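Putative transcriptional regulator (Bacillus cytotoxicus NVH 391-98, PDB 3K4H) probably regulates transcription as a LacI-type DNA-binding protein, and binds a glucose-containing glycan in its periplasmic-binding-protein-like core. Local coordinates at residues P239-D244 against R281-G286. Sequence-based numbering, arbitrary orientation.
Sequences PLSTVD and RQTCEG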
loop_
_atom_site.group_PDB
_atom_site.type_symbol
_atom_site.label_atom_id
_atom_site.label_comp_id
_atom_site.label_asym_id
_atom_site.label_seq_id
_atom_site.Cartn_x
_atom_site.Cartn_y
_atom_site.Cartn_z
ATOM N N PRO A 239 0.029 -29.726 5.383
ATOM C CA PRO A 239 0.283 -28.574 4.550
ATOM C C PRO A 239 0.214 -27.273 5.297
ATOM O O PRO A 239 -0.643 -27.056 6.080
ATOM C CB PRO A 239 -0.858 -28.645 3.572
ATOM C CG PRO A 239 -1.136 -30.018 3.474
ATOM C CD PRO A 239 -0.997 -30.575 4.799
ATOM N N LEU A 240 1.152 -26.394 5.005
ATOM C CA LEU A 240 1.319 -25.119 5.681
ATOM C C LEU A 240 0.438 -23.982 5.323
ATOM O O LEU A 240 0.349 -23.637 4.200
ATOM C CB LEU A 240 2.664 -24.614 5.301
ATOM C CG LEU A 240 3.825 -24.470 6.220
ATOM C CD1 LEU A 240 4.804 -23.762 5.426
ATOM C CD2 LEU A 240 3.459 -23.651 7.323
ATOM N N SER A 241 -0.155 -23.333 6.299
ATOM C CA SER A 241 -0.845 -22.108 6.047
ATOM C C SER A 241 0.185 -21.108 5.708
ATOM O O SER A 241 1.174 -21.019 6.345
ATOM C CB SER A 241 -1.534 -21.692 7.292
ATOM O OG SER A 241 -2.331 -22.726 7.709
ATOM N N THR A 242 -0.060 -20.312 4.708
ATOM C CA THR A 242 0.984 -19.481 4.216
ATOM C C THR A 242 0.388 -18.310 3.540
ATOM O O THR A 242 -0.701 -18.376 3.123
ATOM C CB THR A 242 1.730 -20.290 3.249
ATOM O OG1 THR A 242 3.022 -19.766 3.083
ATOM C CG2 THR A 242 1.064 -20.238 2.024
ATOM N N VAL A 243 1.100 -17.239 3.357
ATOM C CA VAL A 243 0.457 -16.167 2.673
ATOM C C VAL A 243 0.981 -16.122 1.288
ATOM O O VAL A 243 2.143 -16.009 1.116
ATOM C CB VAL A 243 0.862 -14.860 3.260
ATOM C CG1 VAL A 243 0.336 -13.768 2.482
ATOM C CG2 VAL A 243 0.427 -14.741 4.630
ATOM N N ASP A 244 0.104 -16.189 0.299
ATOM C CA ASP A 244 0.499 -16.121 -1.077
ATOM C C ASP A 244 0.649 -14.697 -1.332
ATOM O O ASP A 244 -0.147 -13.921 -0.986
ATOM C CB ASP A 244 -0.510 -16.710 -2.022
ATOM C CG ASP A 244 0.014 -16.823 -3.405
ATOM O OD1 ASP A 244 0.593 -15.865 -3.892
ATOM O OD2 ASP A 244 -0.112 -17.873 -4.006
ATOM N N ARG A 281 -4.268 -23.479 5.363
ATOM C CA ARG A 281 -4.304 -24.854 5.033
ATOM C C ARG A 281 -4.494 -25.651 6.286
ATOM O O ARG A 281 -5.509 -25.592 6.895
ATOM C CB ARG A 281 -3.032 -25.256 4.304
ATOM C CG ARG A 281 -2.644 -24.344 3.165
ATOM C CD ARG A 281 -2.034 -25.065 1.972
ATOM N NE ARG A 281 -0.840 -24.428 1.440
ATOM C CZ ARG A 281 -0.719 -23.978 0.211
ATOM N NH1 ARG A 281 0.389 -23.426 -0.174
ATOM N NH2 ARG A 281 -1.698 -24.074 -0.627
ATOM N N GLN A 282 -3.509 -26.437 6.642
ATOM C CA GLN A 282 -3.580 -27.257 7.827
ATOM C C GLN A 282 -2.780 -27.037 9.094
ATOM O O GLN A 282 -2.739 -27.887 9.906
ATOM C CB GLN A 282 -3.600 -28.685 7.396
ATOM C CG GLN A 282 -4.873 -28.905 6.690
ATOM C CD GLN A 282 -4.747 -29.738 5.501
ATOM O OE1 GLN A 282 -4.430 -30.893 5.603
ATOM N NE2 GLN A 282 -5.023 -29.171 4.348
ATOM N N THR A 283 -2.103 -25.932 9.252
ATOM C CA THR A 283 -1.222 -25.777 10.381
ATOM C C THR A 283 -1.741 -24.918 11.458
ATOM O O THR A 283 -1.018 -24.508 12.286
ATOM C CB THR A 283 0.096 -25.237 9.983
ATOM O OG1 THR A 283 -0.084 -24.239 9.001
ATOM C CG2 THR A 283 0.888 -26.290 9.396
ATOM N N CYS A 284 -3.013 -24.626 11.430
ATOM C CA CYS A 284 -3.607 -23.809 12.459
ATOM C C CYS A 284 -4.816 -24.412 13.137
ATOM O O CYS A 284 -5.660 -24.966 12.501
ATOM C CB CYS A 284 -3.940 -22.464 11.882
ATOM S SG CYS A 284 -2.541 -21.567 11.670
ATOM N N GLU A 285 -4.890 -24.279 14.446
ATOM C CA GLU A 285 -5.995 -24.793 15.229
ATOM C C GLU A 285 -6.478 -23.795 16.232
ATOM O O GLU A 285 -5.803 -22.868 16.549
ATOM C CB GLU A 285 -5.580 -26.018 15.981
ATOM C CG GLU A 285 -6.551 -27.097 15.904
ATOM C CD GLU A 285 -6.004 -28.372 16.398
ATOM O OE1 GLU A 285 -5.972 -29.346 15.642
ATOM O OE2 GLU A 285 -5.605 -28.416 17.555
ATOM N N GLY A 286 -7.679 -23.994 16.722
ATOM C CA GLY A 286 -8.251 -23.120 17.705
ATOM C C GLY A 286 -7.557 -23.221 19.026
ATOM O O GLY A 286 -7.007 -24.239 19.371
#
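Thr283 OG1 receives two hydrogen bonds from Ser241, one from the backbone, with Ser241 N at 2.9 Å and nearly straight (175°), the other from the side chain, with Ser241 OG at 3.0 Å. The contact lies in the C-terminal lobe of a periplasmic-binding-protein-like fold, where the chain, after leaving edge strand 277-279, passes residues 239-242, which lead into and along strand 241-244, antiparallel to 277-279. The hydroxyl of Thr283 sits between its own backbone N and carbonyl carbon (chi1 40°), which turns OG1 to Ser241, and it also hydrogen-bonds Ile224 O on the neighbouring strand 223-227. Ser241 OG in turn accepts a hydrogen bond from Arg281 N at 3.1 Å, and this chain of bonds links two side chains to both backbones.

A fourth hydrogen bond joins the main chains directly: Gln282 N donates to Pro239 O. The Arg281 side chain, bent at chi2 and chi3, runs back along 239-242, and its NE reaches Leu240 O at 3.1 Å. This oxygen lies at the edge of the guanidinium, about 21° out of its plane. Farther out, Arg281 NH1 is held by Asn229 OD1 and Ser233 OG, tying the loop to the region of helix 231-235, and it passes 3.9 Å from the methyl CG2 of Thr242. The hydroxyl of Thr242 bonds Asp201 instead, and its side chain lies about 9 Å from a bound glucose.

Van der Waals packing completes the contact. Pro239 CB rests on CB and CD of Arg281, and Thr283 CG2 lies against Pro239 O and Leu240 CA. The other end of the proline ring meets the Gln282 amide, with Pro239 CD 3.5 Å from Gln282 OE1.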